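Local coordinates for putative sarcosine dimethylglycine methyltransferase (Galdieria sulphuraria, PDB 2O57), which probably transfers methyl groups from S-adenosylmethionine to sarcosine or dimethylglycine, at residues S140-P145 with L161-K166; G181-T186 with M289-S294. All coordinates share one frame; numbering follows the deposited sequence.

Contact 1 (S140-P145 with L161-K166); sequences SFLEIP and LHSPDK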
ATOM      1  N   SER A 140       4.152  11.336 -26.072  1.00 22.08           N
ATOM      2  CA  SER A 140       4.906  11.677 -24.877  1.00 21.67           C
ATOM      3  C   SER A 140       3.945  12.077 -23.759  1.00 21.19           C
ATOM      4  O   SER A 140       2.926  12.703 -24.045  1.00 19.87           O
ATOM      5  CB  SER A 140       5.791  12.864 -25.238  1.00 22.63           C
ATOM      6  OG  SER A 140       6.307  13.492 -24.087  1.00 22.86           O
ATOM      7  N   PHE A 141       4.293  11.755 -22.496  1.00 20.06           N
ATOM      8  CA  PHE A 141       3.507  12.194 -21.329  1.00 20.54           C
ATOM      9  C   PHE A 141       3.593  13.701 -21.132  1.00 19.74           C
ATOM     10  O   PHE A 141       2.788  14.254 -20.385  1.00 18.48           O
ATOM     11  CB  PHE A 141       4.002  11.596 -19.995  1.00 21.66           C
ATOM     12  CG  PHE A 141       4.200  10.110 -19.990  1.00 22.99           C
ATOM     13  CD1 PHE A 141       3.697   9.297 -21.008  1.00 23.60           C
ATOM     14  CD2 PHE A 141       4.882   9.521 -18.915  1.00 24.31           C
ATOM     15  CE1 PHE A 141       3.877   7.917 -20.975  1.00 22.58           C
ATOM     16  CE2 PHE A 141       5.076   8.150 -18.869  1.00 25.67           C
ATOM     17  CZ  PHE A 141       4.580   7.334 -19.909  1.00 24.13           C
ATOM     18  N   LEU A 142       4.584  14.345 -21.766  1.00 17.96           N
ATOM     19  CA  LEU A 142       4.742  15.803 -21.681  1.00 18.17           C
ATOM     20  C   LEU A 142       3.756  16.511 -22.620  1.00 18.46           C
ATOM     21  O   LEU A 142       3.487  17.694 -22.467  1.00 18.32           O
ATOM     22  CB  LEU A 142       6.188  16.205 -21.982  1.00 18.06           C
ATOM     23  CG  LEU A 142       7.247  15.516 -21.117  1.00 19.09           C
ATOM     24  CD1 LEU A 142       8.686  15.972 -21.459  1.00 21.03           C
ATOM     25  CD2 LEU A 142       6.954  15.743 -19.647  1.00 17.56           C
ATOM     26  N   GLU A 143       3.189  15.760 -23.565  1.00 18.11           N
ATOM     27  CA  GLU A 143       2.238  16.310 -24.506  1.00 20.23           C
ATOM     28  C   GLU A 143       1.198  15.253 -24.887  1.00 18.37           C
ATOM     29  O   GLU A 143       1.183  14.721 -26.013  1.00 18.08           O
ATOM     30  CB  GLU A 143       2.987  16.821 -25.743  1.00 19.76           C
ATOM     31  CG  GLU A 143       2.310  17.993 -26.436  1.00 24.45           C
ATOM     32  CD  GLU A 143       3.113  18.509 -27.628  1.00 25.97           C
ATOM     33  OE1 GLU A 143       2.593  18.405 -28.774  1.00 33.82           O
ATOM     34  OE2 GLU A 143       4.271  18.986 -27.429  1.00 32.48           O
ATOM     35  N   ILE A 144       0.325  14.945 -23.940  1.00 16.94           N
ATOM     36  CA  ILE A 144      -0.656  13.894 -24.162  1.00 16.96           C
ATOM     37  C   ILE A 144      -1.559  14.369 -25.304  1.00 18.33           C
ATOM     38  O   ILE A 144      -2.147  15.453 -25.211  1.00 17.58           O
ATOM     39  CB  ILE A 144      -1.441  13.554 -22.873  1.00 16.26           C
ATOM     40  CG1 ILE A 144      -0.463  13.132 -21.739  1.00 14.57           C
ATOM     41  CG2 ILE A 144      -2.482  12.494 -23.177  1.00 15.88           C
ATOM     42  CD1 ILE A 144      -1.158  12.841 -20.346  1.00 17.11           C
ATOM     43  N   PRO A 145      -1.608  13.590 -26.416  1.00 19.55           N
ATOM     44  CA  PRO A 145      -2.283  14.056 -27.628  1.00 20.88           C
ATOM     45  C   PRO A 145      -3.783  13.846 -27.494  1.00 22.21           C
ATOM     46  O   PRO A 145      -4.358  13.059 -28.239  1.00 22.92           O
ATOM     47  CB  PRO A 145      -1.684  13.153 -28.728  1.00 21.41           C
ATOM     48  CG  PRO A 145      -1.439  11.825 -28.016  1.00 20.59           C
ATOM     49  CD  PRO A 145      -1.027  12.237 -26.582  1.00 19.18           C
ATOM     50  N   LEU A 161       9.290   6.714 -13.992  1.00 15.81           N
ATOM     51  CA  LEU A 161      10.724   6.582 -13.677  1.00 17.62           C
ATOM     52  C   LEU A 161      11.624   7.285 -14.709  1.00 20.31           C
ATOM     53  O   LEU A 161      12.556   8.003 -14.334  1.00 21.42           O
ATOM     54  CB  LEU A 161      11.141   5.084 -13.543  1.00 17.36           C
ATOM     55  CG  LEU A 161      12.638   4.738 -13.357  1.00 16.72           C
ATOM     56  CD1 LEU A 161      13.132   5.283 -12.049  1.00 16.42           C
ATOM     57  CD2 LEU A 161      12.880   3.242 -13.379  1.00 17.33           C
ATOM     58  N   HIS A 162      11.345   7.066 -15.987  1.00 21.85           N
ATOM     59  CA  HIS A 162      12.197   7.535 -17.076  1.00 24.15           C
ATOM     60  C   HIS A 162      11.881   8.948 -17.571  1.00 25.94           C
ATOM     61  O   HIS A 162      12.663   9.572 -18.324  1.00 26.14           O
ATOM     62  CB  HIS A 162      12.101   6.537 -18.223  1.00 25.41           C
ATOM     63  CG  HIS A 162      12.381   5.126 -17.802  1.00 27.65           C
ATOM     64  ND1 HIS A 162      13.627   4.717 -17.368  1.00 29.69           N
ATOM     65  CD2 HIS A 162      11.576   4.040 -17.722  1.00 29.83           C
ATOM     66  CE1 HIS A 162      13.583   3.432 -17.064  1.00 29.54           C
ATOM     67  NE2 HIS A 162      12.349   2.998 -17.262  1.00 30.75           N
ATOM     68  N   SER A 163      10.742   9.470 -17.139  1.00 25.85           N
ATOM     69  CA  SER A 163      10.310  10.766 -17.581  1.00 26.93           C
ATOM     70  C   SER A 163      11.097  11.863 -16.901  1.00 26.84           C
ATOM     71  O   SER A 163      11.162  11.924 -15.664  1.00 27.47           O
ATOM     72  CB  SER A 163       8.832  10.940 -17.272  1.00 27.61           C
ATOM     73  OG  SER A 163       8.284  11.929 -18.097  1.00 29.82           O
ATOM     74  N   PRO A 164      11.744  12.726 -17.703  1.00 26.65           N
ATOM     75  CA  PRO A 164      12.143  13.947 -17.041  1.00 26.11           C
ATOM     76  C   PRO A 164      10.912  14.864 -16.977  1.00 24.33           C
ATOM     77  O   PRO A 164       9.804  14.482 -17.428  1.00 26.04           O
ATOM     78  CB  PRO A 164      13.242  14.515 -17.950  1.00 26.90           C
ATOM     79  CG  PRO A 164      12.919  13.977 -19.341  1.00 27.32           C
ATOM     80  CD  PRO A 164      12.114  12.688 -19.134  1.00 26.98           C
ATOM     81  N   ASP A 165      11.100  16.049 -16.438  1.00 21.40           N
ATOM     82  CA  ASP A 165      10.024  16.988 -16.268  1.00 18.48           C
ATOM     83  C   ASP A 165       8.790  16.360 -15.635  1.00 16.86           C
ATOM     84  O   ASP A 165       7.723  16.329 -16.224  1.00 15.34           O
ATOM     85  CB  ASP A 165       9.700  17.690 -17.582  1.00 19.13           C
ATOM     86  CG  ASP A 165       9.103  19.046 -17.360  1.00 20.12           C
ATOM     87  OD1 ASP A 165       9.031  19.821 -18.334  1.00 20.93           O
ATOM     88  OD2 ASP A 165       8.703  19.329 -16.198  1.00 18.94           O
ATOM     89  N   LYS A 166       8.966  15.861 -14.420  1.00 15.37           N
ATOM     90  CA  LYS A 166       7.868  15.287 -13.624  1.00 15.60           C
ATOM     91  C   LYS A 166       6.732  16.274 -13.390  1.00 14.27           C
ATOM     92  O   LYS A 166       5.577  15.858 -13.368  1.00 15.31           O
ATOM     93  CB  LYS A 166       8.374  14.724 -12.286  1.00 15.37           C
ATOM     94  CG  LYS A 166       9.495  13.662 -12.364  1.00 17.40           C
ATOM     95  CD  LYS A 166       8.986  12.255 -12.592  1.00 18.24           C
ATOM     96  CE  LYS A 166      10.079  11.204 -12.287  1.00 17.98           C
ATOM     97  NZ  LYS A 166      11.202  11.285 -13.257  1.00 20.18           N
TER
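L142 carries most of this contact, reaching from 140-145 to the backbone of P164 and D165. Its CB starts out toward 161-166. CG lies anti to the carbonyl carbon (chi1 -55°), and CD2 is then the methyl that reaches 161-166. It lies 3.6 Å from D165 O and 3.8 Å from P164 O. D165 CB is next, 3.9 Å from L142 CD2. These are van der Waals contacts of a methyl with carbonyl oxygens and one methylene. K168 and V169 of helix 166-176 also touch the L142 side chain. In this Rossmann-like methyltransferase domain, 140-145 lies in the loop after strand 134-138. The loop holding 161-166 links strand 151-157 to helix 166-176. D165 is the N-cap residue, and its OD2 accepts from K168 N. The backbone of L142 lies in a type I beta turn from S140 to E143. There the L142 N donates to S140 OG at 3.0 Å, an ST turn. S163 OG bonds P164 O at 3.0 Å, in the carbonyl plane and on a lone pair. The same S163 OG sits obliquely off the F141 ring, 4.2 Å from CD2 of F141. The other neighbours of F141 include L89 and A159.

Contact 2 (G181-T186 with M289-S294); sequences GVMAIT and MLFRKS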
ATOM      1  N   GLY A 181     -11.930  12.462 -11.718  1.00 14.03           N
ATOM      2  CA  GLY A 181     -11.166  11.343 -12.275  1.00 13.05           C
ATOM      3  C   GLY A 181     -10.060  10.866 -11.358  1.00 13.09           C
ATOM      4  O   GLY A 181      -9.559  11.627 -10.528  1.00 13.46           O
ATOM      5  N   VAL A 182      -9.666   9.597 -11.496  1.00 12.94           N
ATOM      6  CA  VAL A 182      -8.746   9.006 -10.538  1.00 13.04           C
ATOM      7  C   VAL A 182      -7.513   8.494 -11.292  1.00 13.47           C
ATOM      8  O   VAL A 182      -7.646   7.907 -12.373  1.00 12.66           O
ATOM      9  CB  VAL A 182      -9.433   7.868  -9.701  1.00 12.73           C
ATOM     10  CG1 VAL A 182      -8.416   7.114  -8.798  1.00 12.40           C
ATOM     11  CG2 VAL A 182     -10.515   8.463  -8.783  1.00 12.57           C
HETATM   12  N   MSE A 183      -6.326   8.721 -10.732  1.00 12.92           N
HETATM   13  CA  MSE A 183      -5.128   8.166 -11.348  1.00 13.19           C
HETATM   14  C   MSE A 183      -4.464   7.164 -10.426  1.00 12.80           C
HETATM   15  O   MSE A 183      -4.194   7.480  -9.257  1.00 13.96           O
HETATM   16  CB  MSE A 183      -4.129   9.271 -11.679  1.00 12.10           C
HETATM   17  CG  MSE A 183      -2.783   8.699 -12.155  1.00 13.98           C
HETATM   18 SE   MSE A 183      -1.670   9.919 -13.185  1.00 14.56          SE
HETATM   19  CE  MSE A 183      -1.100  11.060 -11.817  1.00 14.60           C
ATOM     20  N   ALA A 184      -4.137   5.993 -10.961  1.00 12.49           N
ATOM     21  CA  ALA A 184      -3.382   4.988 -10.207  1.00 12.21           C
ATOM     22  C   ALA A 184      -2.014   4.795 -10.867  1.00 12.72           C
ATOM     23  O   ALA A 184      -1.930   4.483 -12.064  1.00 11.73           O
ATOM     24  CB  ALA A 184      -4.155   3.650 -10.130  1.00 11.64           C
ATOM     25  N   ILE A 185      -0.941   4.985 -10.093  1.00 12.90           N
ATOM     26  CA  ILE A 185       0.425   4.824 -10.621  1.00 13.64           C
ATOM     27  C   ILE A 185       1.254   3.928  -9.743  1.00 13.07           C
ATOM     28  O   ILE A 185       0.971   3.774  -8.525  1.00 14.60           O
ATOM     29  CB  ILE A 185       1.195   6.164 -10.817  1.00 13.80           C
ATOM     30  CG1 ILE A 185       1.528   6.846  -9.461  1.00 15.45           C
ATOM     31  CG2 ILE A 185       0.408   7.087 -11.723  1.00 16.00           C
ATOM     32  CD1 ILE A 185       2.531   8.012  -9.615  1.00 15.06           C
ATOM     33  N   THR A 186       2.257   3.305 -10.360  1.00 11.55           N
ATOM     34  CA  THR A 186       3.318   2.604  -9.637  1.00 10.50           C
ATOM     35  C   THR A 186       4.649   3.079 -10.250  1.00 10.34           C
ATOM     36  O   THR A 186       4.680   3.470 -11.419  1.00 10.13           O
ATOM     37  CB  THR A 186       3.226   1.016  -9.684  1.00 10.48           C
ATOM     38  OG1 THR A 186       3.515   0.480 -11.005  1.00 11.19           O
ATOM     39  CG2 THR A 186       1.931   0.467  -9.103  1.00 11.11           C
HETATM   40  N   MSE A 289       0.629   4.841  -5.839  1.00  9.57           N
HETATM   41  CA  MSE A 289      -0.205   5.955  -5.388  1.00 10.83           C
HETATM   42  C   MSE A 289      -1.521   6.054  -6.144  1.00  9.64           C
HETATM   43  O   MSE A 289      -1.592   5.708  -7.307  1.00  9.56           O
HETATM   44  CB  MSE A 289       0.508   7.291  -5.555  1.00 10.13           C
HETATM   45  CG  MSE A 289       1.991   7.251  -5.207  1.00 13.15           C
HETATM   46 SE   MSE A 289       2.997   8.845  -5.594  1.00 14.12          SE
HETATM   47  CE  MSE A 289       2.280  10.063  -4.214  1.00 14.68           C
ATOM     48  N   LEU A 290      -2.547   6.567  -5.475  1.00  9.07           N
ATOM     49  CA  LEU A 290      -3.782   6.929  -6.154  1.00  9.40           C
ATOM     50  C   LEU A 290      -4.098   8.374  -5.847  1.00  8.99           C
ATOM     51  O   LEU A 290      -3.929   8.851  -4.704  1.00  9.17           O
ATOM     52  CB  LEU A 290      -4.940   6.043  -5.740  1.00  8.69           C
ATOM     53  CG  LEU A 290      -5.079   4.706  -6.480  1.00 12.81           C
ATOM     54  CD1 LEU A 290      -4.086   3.651  -5.826  1.00 10.88           C
ATOM     55  CD2 LEU A 290      -6.496   4.329  -6.256  1.00 12.92           C
ATOM     56  N   PHE A 291      -4.542   9.072  -6.879  1.00  8.66           N
ATOM     57  CA  PHE A 291      -4.874  10.486  -6.783  1.00  9.27           C
ATOM     58  C   PHE A 291      -6.279  10.682  -7.287  1.00  9.40           C
ATOM     59  O   PHE A 291      -6.769   9.876  -8.085  1.00  9.85           O
ATOM     60  CB  PHE A 291      -3.969  11.323  -7.690  1.00  9.75           C
ATOM     61  CG  PHE A 291      -2.492  11.126  -7.468  1.00 10.47           C
ATOM     62  CD1 PHE A 291      -1.817  11.856  -6.493  1.00 11.40           C
ATOM     63  CD2 PHE A 291      -1.772  10.245  -8.272  1.00 10.65           C
ATOM     64  CE1 PHE A 291      -0.435  11.698  -6.309  1.00 12.95           C
ATOM     65  CE2 PHE A 291      -0.392  10.090  -8.107  1.00 13.22           C
ATOM     66  CZ  PHE A 291       0.273  10.815  -7.123  1.00 12.55           C
ATOM     67  N   ARG A 292      -6.928  11.750  -6.842  1.00  8.34           N
ATOM     68  CA  ARG A 292      -8.158  12.169  -7.482  1.00  9.12           C
ATOM     69  C   ARG A 292      -8.061  13.641  -7.886  1.00  7.88           C
ATOM     70  O   ARG A 292      -7.484  14.455  -7.163  1.00  7.97           O
ATOM     71  CB  ARG A 292      -9.371  11.932  -6.579  1.00  9.24           C
ATOM     72  CG  ARG A 292     -10.714  12.221  -7.267  1.00  8.72           C
ATOM     73  CD  ARG A 292     -11.939  12.085  -6.359  1.00 10.70           C
ATOM     74  NE  ARG A 292     -12.225  10.735  -5.871  1.00 16.99           N
ATOM     75  CZ  ARG A 292     -12.890   9.771  -6.523  1.00 18.97           C
ATOM     76  NH1 ARG A 292     -13.345   9.927  -7.787  1.00 16.74           N
ATOM     77  NH2 ARG A 292     -13.089   8.624  -5.895  1.00 17.06           N
ATOM     78  N   LYS A 293      -8.601  13.977  -9.054  1.00  7.72           N
ATOM     79  CA  LYS A 293      -8.698  15.367  -9.484  1.00  7.03           C
ATOM     80  C   LYS A 293      -9.837  16.112  -8.725  1.00  9.20           C
ATOM     81  O   LYS A 293     -10.994  16.164  -9.179  1.00  8.02           O
ATOM     82  CB  LYS A 293      -8.915  15.468 -10.993  1.00  6.54           C
ATOM     83  CG  LYS A 293      -8.888  16.899 -11.511  1.00  6.02           C
ATOM     84  CD  LYS A 293      -8.865  16.941 -13.069  1.00  6.64           C
ATOM     85  CE  LYS A 293      -9.128  18.349 -13.607  1.00  5.92           C
ATOM     86  NZ  LYS A 293      -9.080  18.352 -15.122  1.00  4.80           N
ATOM     87  N   SER A 294      -9.484  16.634  -7.554  1.00 10.67           N
ATOM     88  CA  SER A 294     -10.400  17.372  -6.667  1.00 13.52           C
ATOM     89  C   SER A 294      -9.534  18.069  -5.638  1.00 14.11           C
ATOM     90  O   SER A 294      -8.395  17.646  -5.373  1.00 14.03           O
ATOM     91  CB  SER A 294     -11.403  16.446  -5.940  1.00 13.23           C
ATOM     92  OG  SER A 294     -10.716  15.471  -5.171  1.00 17.20           O
TER
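M183 and F291 form a hydrogen-bonded antiparallel pair, and so do I185 and M289. In the first pair, M183 N donates to F291 O and F291 N to M183 O, both at 2.9 Å. I185 N to M289 O is the straightest of the five backbone bonds, with 172° at the hydrogen. M289 N returns to I185 O, and K293 N closes the ladder on G181 O. At the non-hydrogen-bonded pairs, V182 with R292 and A184 with L290, CA-H...O contacts fill in; L290 CA lies 3.2 Å from M183 O. Strand 181-190 is the junction of the sheet: it runs parallel to strand 151-157 on one flank and antiparallel to strand 284-293 on the other, as in class I methyltransferases. Apolar contacts divide between the two faces. On one, the M183 chain bends at chi3 (73°) and brings CE to 3.7 Å from F291 CD2. I185 CD1 meets the edge of the same ring, 3.9 Å from F291 CE2. Helix 214-223 covers this side. On the other face, A184 CB packs on L290 CG at 3.9 Å, and L74 of helix 59-76 touches V182 and A184. Charged ends find partners outside the two strands. V182 CG2 lies over one face of the R292 guanidinium, 3.3 Å from R292 NH1, which donates to R180 O. K293 NZ bonds A174 O, L177 O and N149 OD1.

How the contacts relate
Contact 2 is core and contact 1 is surface. The strand pair 181-186 with 289-294 is mostly buried and hides 511 Å² between its segments, against 165 Å² for 140-145 with 161-166. They share no element, and their centres lie about 16 Å apart, with about 6 Å between nearest atoms. Contact 1 joins two loops between elements of the domain; contact 2 zips two strands of its sheet together. The chemistry follows. Five backbone hydrogen bonds tie the strands, and apolar side chains pack on both faces. Between the loops the fit is by van der Waals touch, and the bonds are local. Helix 214-223 touches both sets of segments, through K166, which takes no part in contact 1 itself, and through F291 in contact 2.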